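Local coordinates for periplasmic binding protein (Veillonella parvula, PDB 4OVK), which probably binds a solute in the periplasm and delivers it to an ABC transporter, at residues Lys180-Gln185 / Glu208-Asp213; Leu100-Val105 / Leu121-Val126. All blocks are in the same frame, centred on the assembly; numbering follows the deposited sequence.

Following the chain from the N terminus, interaction 2 closes first: strand 104-108, helix 112-120 and strand 125-128 make one beta-alpha-beta unit, and residues 100-105 and 121-126 meet at the start of its two strands. Helices 133-147 and 150-170 then lead to strand 180-184, where interaction 1 opens; it closes when 208-213 returns after strand 190-192 and helix 197-204. The two loops follow one another without nesting or crossing. Each joins an outermost strand to its neighbour in a separate four-stranded parallel sheet of order 2-1-3-4. Their centres lie 42 Å apart on opposite sides of the chain's centre, consistent with the two-lobed build of periplasmic binding proteins.

Interaction 1 of 2, residues Lys180-Gln185 / Glu208-Asp213; sequences KVLYLQ and ENAAKD
Glu208 meets Lys180 and Val181 where the short strand 208-209 joins the edge of a parallel sheet, beside strand 180-184. Its carbonyl O takes the N-H of Val181 at 2.8 Å, with the N-H...O angle at 164°, and Lys180 CA adds a CA-H...O contact to the same oxygen. The Glu208 carboxylate serves its own segment, in a salt bridge with Lys212, whose hydrogen bond from NZ to Glu208 OE2 is weak at 3.3 Å. Asn209, paired with Val181, contributes OD1 to a water that also donates to Val181 O; its ND2 is held by Gln199 O.

Ala210 supplies the second bond of the Val181-Asn209 bridge. Its N donates to Val181 O at 3.0 Å, so that oxygen receives both a peptide N-H and a water. The methyl of Ala210 points toward 180-185 and lies against the lysine stem: with CG anti to the backbone N (chi1 -170°), Lys180 CG comes 3.6 Å from Ala210 CB. The lysine chain bends at chi3, and NZ bonds to Trp229 O. Cutting Lys180 back to an alanine is likely to uncover the Ala210 methyl and leave Trp229 O without this donor. At Ala211 the chain is turning, in a type I turn from Asn209 to Lys212, and its CB reaches one branch of Leu182: Leu182 CD1 stands 4.5 Å from Ala211 CB and 4.2 Å from Ala210 CB.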
loop_
_atom_site.group_PDB
_atom_site.type_symbol
_atom_site.label_atom_id
_atom_site.label_comp_id
_atom_site.label_asym_id
_atom_site.label_seq_id
_atom_site.Cartn_x
_atom_site.Cartn_y
_atom_site.Cartn_z
ATOM N N LYS A 180 14.170 13.800 -12.859
ATOM C CA LYS A 180 14.611 13.565 -11.489
ATOM C C LYS A 180 13.433 13.708 -10.527
ATOM O O LYS A 180 12.769 14.746 -10.496
ATOM C CB LYS A 180 15.723 14.534 -11.114
ATOM C CG LYS A 180 16.403 14.190 -9.798
ATOM C CD LYS A 180 17.525 15.162 -9.454
ATOM C CE LYS A 180 18.645 15.142 -10.480
ATOM N NZ LYS A 180 19.847 15.822 -9.935
ATOM N N VAL A 181 13.194 12.659 -9.740
ATOM C CA VAL A 181 11.997 12.558 -8.900
ATOM C C VAL A 181 12.390 12.420 -7.440
ATOM O O VAL A 181 13.251 11.588 -7.100
ATOM C CB VAL A 181 11.117 11.340 -9.281
ATOM C CG1 VAL A 181 9.825 11.337 -8.476
ATOM C CG2 VAL A 181 10.826 11.310 -10.782
ATOM N N LEU A 182 11.751 13.236 -6.597
ATOM C CA LEU A 182 11.924 13.207 -5.143
ATOM C C LEU A 182 10.613 12.728 -4.517
ATOM O O LEU A 182 9.540 13.268 -4.822
ATOM C CB LEU A 182 12.231 14.606 -4.618
ATOM C CG LEU A 182 12.486 14.692 -3.108
ATOM C CD1 LEU A 182 13.777 13.967 -2.754
ATOM C CD2 LEU A 182 12.537 16.142 -2.665
ATOM N N TYR A 183 10.693 11.717 -3.652
ATOM C CA TYR A 183 9.530 11.261 -2.905
ATOM C C TYR A 183 9.667 11.822 -1.485
ATOM O O TYR A 183 10.486 11.356 -0.697
ATOM C CB TYR A 183 9.448 9.730 -2.927
ATOM C CG TYR A 183 8.032 9.147 -2.881
ATOM C CD1 TYR A 183 7.209 9.350 -1.789
ATOM C CD2 TYR A 183 7.531 8.390 -3.936
ATOM C CE1 TYR A 183 5.928 8.804 -1.738
ATOM C CE2 TYR A 183 6.251 7.858 -3.908
ATOM C CZ TYR A 183 5.456 8.057 -2.801
ATOM O OH TYR A 183 4.193 7.505 -2.760
ATOM N N LEU A 184 8.906 12.878 -1.210
ATOM C CA LEU A 184 8.966 13.600 0.055
ATOM C C LEU A 184 7.916 13.043 1.015
ATOM O O LEU A 184 6.728 13.006 0.686
ATOM C CB LEU A 184 8.755 15.112 -0.203
ATOM C CG LEU A 184 8.782 16.075 0.994
ATOM C CD1 LEU A 184 10.139 16.102 1.695
ATOM C CD2 LEU A 184 8.402 17.485 0.538
ATOM N N GLN A 185 8.352 12.586 2.194
ATOM C CA GLN A 185 7.422 11.979 3.149
ATOM C C GLN A 185 6.543 12.990 3.875
ATOM O O GLN A 185 5.344 12.742 4.091
ATOM C CB GLN A 185 8.148 11.151 4.213
ATOM C CG GLN A 185 7.207 10.148 4.891
ATOM C CD GLN A 185 7.852 9.324 5.995
ATOM O OE1 GLN A 185 7.402 8.218 6.300
ATOM N NE2 GLN A 185 8.891 9.861 6.611
ATOM N N GLU A 208 14.678 9.209 -12.558
ATOM C CA GLU A 208 15.928 9.153 -11.815
ATOM C C GLU A 208 15.593 9.540 -10.389
ATOM O O GLU A 208 14.869 10.502 -10.160
ATOM C CB GLU A 208 16.976 10.108 -12.397
ATOM C CG GLU A 208 18.241 10.224 -11.549
ATOM C CD GLU A 208 19.306 11.134 -12.139
ATOM O OE1 GLU A 208 19.130 11.636 -13.277
ATOM O OE2 GLU A 208 20.333 11.353 -11.449
ATOM N N ASN A 209 16.125 8.794 -9.429
ATOM C CA ASN A 209 15.958 9.129 -8.025
ATOM C C ASN A 209 16.838 10.295 -7.588
ATOM O O ASN A 209 18.067 10.172 -7.543
ATOM C CB ASN A 209 16.269 7.908 -7.183
ATOM C CG ASN A 209 15.155 6.906 -7.227
ATOM O OD1 ASN A 209 14.054 7.192 -6.763
ATOM N ND2 ASN A 209 15.416 5.738 -7.808
ATOM N N ALA A 210 16.207 11.417 -7.247
ATOM C CA ALA A 210 16.925 12.566 -6.683
ATOM C C ALA A 210 17.759 12.169 -5.465
ATOM O O ALA A 210 18.873 12.658 -5.300
ATOM C CB ALA A 210 15.952 13.682 -6.307
ATOM N N ALA A 211 17.215 11.279 -4.629
ATOM C CA ALA A 211 17.872 10.833 -3.386
ATOM C C ALA A 211 18.602 9.485 -3.532
ATOM O O ALA A 211 18.768 8.747 -2.559
ATOM C CB ALA A 211 16.841 10.754 -2.275
ATOM N N LYS A 212 19.038 9.196 -4.752
ATOM C CA LYS A 212 19.777 7.985 -5.117
ATOM C C LYS A 212 20.936 7.637 -4.174
ATOM O O LYS A 212 21.183 6.457 -3.883
ATOM C CB LYS A 212 20.286 8.184 -6.553
ATOM C CG LYS A 212 21.437 7.318 -7.025
ATOM C CD LYS A 212 21.881 7.779 -8.408
ATOM C CE LYS A 212 22.748 9.026 -8.322
ATOM N NZ LYS A 212 22.511 9.934 -9.469
ATOM N N ASP A 213 21.643 8.659 -3.696
ATOM C CA ASP A 213 22.810 8.440 -2.842
ATOM C C ASP A 213 22.509 8.604 -1.350
ATOM O O ASP A 213 23.425 8.634 -0.547
ATOM C CB ASP A 213 23.955 9.356 -3.284
ATOM C CG ASP A 213 24.409 9.071 -4.714
ATOM O OD1 ASP A 213 24.531 7.879 -5.079
ATOM O OD2 ASP A 213 24.641 10.034 -5.475
HETATM O O HOH W 1 14.366 9.654 -5.196
#

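Interaction 2 of 2, residues Leu100-Val105 / Leu121-Val126; sequences LKPDVV and LGIPAV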
loop_
_atom_site.group_PDB
_atom_site.type_symbol
_atom_site.label_atom_id
_atom_site.label_comp_id
_atom_site.label_asym_id
_atom_site.label_seq_id
_atom_site.Cartn_x
_atom_site.Cartn_y
_atom_site.Cartn_z
ATOM N N LEU A 100 -12.208 -13.163 21.783
ATOM C CA LEU A 100 -12.651 -12.955 20.388
ATOM C C LEU A 100 -12.874 -14.258 19.600
ATOM O O LEU A 100 -13.660 -14.293 18.663
ATOM C CB LEU A 100 -11.618 -12.127 19.602
ATOM C CG LEU A 100 -11.749 -10.627 19.443
ATOM C CD1 LEU A 100 -10.625 -10.140 18.546
ATOM C CD2 LEU A 100 -13.108 -10.265 18.857
ATOM N N LYS A 101 -12.138 -15.304 19.949
ATOM C CA LYS A 101 -12.245 -16.604 19.310
ATOM C C LYS A 101 -12.172 -16.533 17.791
ATOM O O LYS A 101 -13.092 -16.973 17.095
ATOM C CB LYS A 101 -13.515 -17.333 19.778
ATOM C CG LYS A 101 -13.489 -17.614 21.264
ATOM C CD LYS A 101 -14.453 -18.713 21.683
ATOM C CE LYS A 101 -14.207 -19.117 23.126
ATOM N NZ LYS A 101 -14.568 -18.021 24.064
ATOM N N PRO A 102 -11.090 -15.935 17.265
ATOM C CA PRO A 102 -10.918 -16.060 15.832
ATOM C C PRO A 102 -10.569 -17.515 15.469
ATOM O O PRO A 102 -10.007 -18.257 16.287
ATOM C CB PRO A 102 -9.746 -15.117 15.541
ATOM C CG PRO A 102 -8.943 -15.126 16.799
ATOM C CD PRO A 102 -9.897 -15.369 17.927
ATOM N N ASP A 103 -10.907 -17.900 14.249
ATOM C CA ASP A 103 -10.516 -19.178 13.691
ATOM C C ASP A 103 -9.073 -19.160 13.215
ATOM O O ASP A 103 -8.477 -20.213 13.065
ATOM C CB ASP A 103 -11.417 -19.546 12.523
ATOM C CG ASP A 103 -12.856 -19.647 12.925
ATOM O OD1 ASP A 103 -13.145 -20.202 14.007
ATOM O OD2 ASP A 103 -13.703 -19.173 12.165
ATOM N N VAL A 104 -8.528 -17.970 12.942
ATOM C CA VAL A 104 -7.125 -17.843 12.554
ATOM C C VAL A 104 -6.715 -16.387 12.777
ATOM O O VAL A 104 -7.541 -15.476 12.673
ATOM C CB VAL A 104 -6.863 -18.307 11.088
ATOM C CG1 VAL A 104 -7.588 -17.432 10.093
ATOM C CG2 VAL A 104 -5.370 -18.370 10.759
ATOM N N VAL A 105 -5.447 -16.218 13.140
ATOM C CA VAL A 105 -4.828 -14.916 13.288
ATOM C C VAL A 105 -3.658 -14.820 12.319
ATOM O O VAL A 105 -2.813 -15.716 12.241
ATOM C CB VAL A 105 -4.315 -14.701 14.732
ATOM C CG1 VAL A 105 -3.776 -13.281 14.923
ATOM C CG2 VAL A 105 -5.438 -14.981 15.716
ATOM N N LEU A 121 -3.341 -21.776 23.166
ATOM C CA LEU A 121 -4.696 -21.308 23.462
ATOM C C LEU A 121 -5.750 -21.837 22.484
ATOM O O LEU A 121 -6.911 -21.456 22.567
ATOM C CB LEU A 121 -4.709 -19.773 23.482
ATOM C CG LEU A 121 -3.870 -19.160 24.606
ATOM C CD1 LEU A 121 -3.688 -17.667 24.390
ATOM C CD2 LEU A 121 -4.510 -19.431 25.959
ATOM N N GLY A 122 -5.342 -22.704 21.564
ATOM C CA GLY A 122 -6.252 -23.303 20.597
ATOM C C GLY A 122 -6.590 -22.384 19.430
ATOM O O GLY A 122 -7.618 -22.564 18.779
ATOM N N ILE A 123 -5.728 -21.406 19.163
ATOM C CA ILE A 123 -5.987 -20.426 18.117
ATOM C C ILE A 123 -4.932 -20.533 17.019
ATOM O O ILE A 123 -3.762 -20.186 17.241
ATOM C CB ILE A 123 -6.005 -18.991 18.669
ATOM C CG1 ILE A 123 -7.033 -18.859 19.802
ATOM C CG2 ILE A 123 -6.306 -17.998 17.545
ATOM C CD1 ILE A 123 -6.891 -17.573 20.578
ATOM N N PRO A 124 -5.338 -21.008 15.832
ATOM C CA PRO A 124 -4.376 -21.090 14.727
ATOM C C PRO A 124 -3.845 -19.724 14.335
ATOM O O PRO A 124 -4.571 -18.727 14.407
ATOM C CB PRO A 124 -5.201 -21.695 13.589
ATOM C CG PRO A 124 -6.280 -22.472 14.289
ATOM C CD PRO A 124 -6.633 -21.623 15.474
ATOM N N ALA A 125 -2.590 -19.694 13.931
ATOM C CA ALA A 125 -1.931 -18.467 13.490
ATOM C C ALA A 125 -1.058 -18.761 12.275
ATOM O O ALA A 125 -0.360 -19.782 12.236
ATOM C CB ALA A 125 -1.097 -17.897 14.610
ATOM N N VAL A 126 -1.099 -17.858 11.299
ATOM C CA VAL A 126 -0.284 -17.981 10.098
ATOM C C VAL A 126 0.623 -16.783 10.006
ATOM O O VAL A 126 0.193 -15.641 10.234
ATOM C CB VAL A 126 -1.105 -18.152 8.798
ATOM C CG1 VAL A 126 -1.855 -19.489 8.810
ATOM C CG2 VAL A 126 -2.071 -17.019 8.573
HETATM O O HOH W 2 -10.047 -20.811 17.174
#
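Ile123 pushes its CG2 methyl between Pro102 and Val105. The methyl stands anti to the backbone N of Ile123; it lies 3.6 Å from Val105 CG2 and 4.0 Å from Pro102 CG, and the side chains cross obliquely in both pairs. Val97 of helix 94-100 touches all three residues, while Leu118 of helix 112-120 touches Val105 and Ile123, so the two helices pack on the same side chains.

The ring of Pro124 provides the next fit. Its CD, CG and CB all approach the carbonyl oxygen of Asp103, the nearest being Pro124 CD at 3.3 Å from Asp103 O, so three ring carbons of Pro124 pack against a peptide oxygen. Asp103 itself directs its carboxylate elsewhere, to the backbone N of Asn32.

These fits lie where the two parallel strands of a beta-alpha-beta unit begin, strand 104-108 and strand 125-128 being connected through helix 112-120. Val105 is bonded through both its N and its O: its N donates to Pro124 O at 2.9 Å, and its O accepts from Val126 N at 2.9 Å, with an N-H...O angle of 159° against 149° for the first. Val105 and Ala125 form the bridge pair, on the face that Leu118 covers.

The other face is shaped by Val104. Its chi1 of 64° puts CG1 between the backbone N and the carbonyl carbon and leaves CG2 anti to N; Val104 CG2 occupies the shallow notch between Pro124 and Val126, 3.8 Å from Pro124 O and 4.2 Å from Val126 CG1. Met27 of strand 24-28 lies against all three residues.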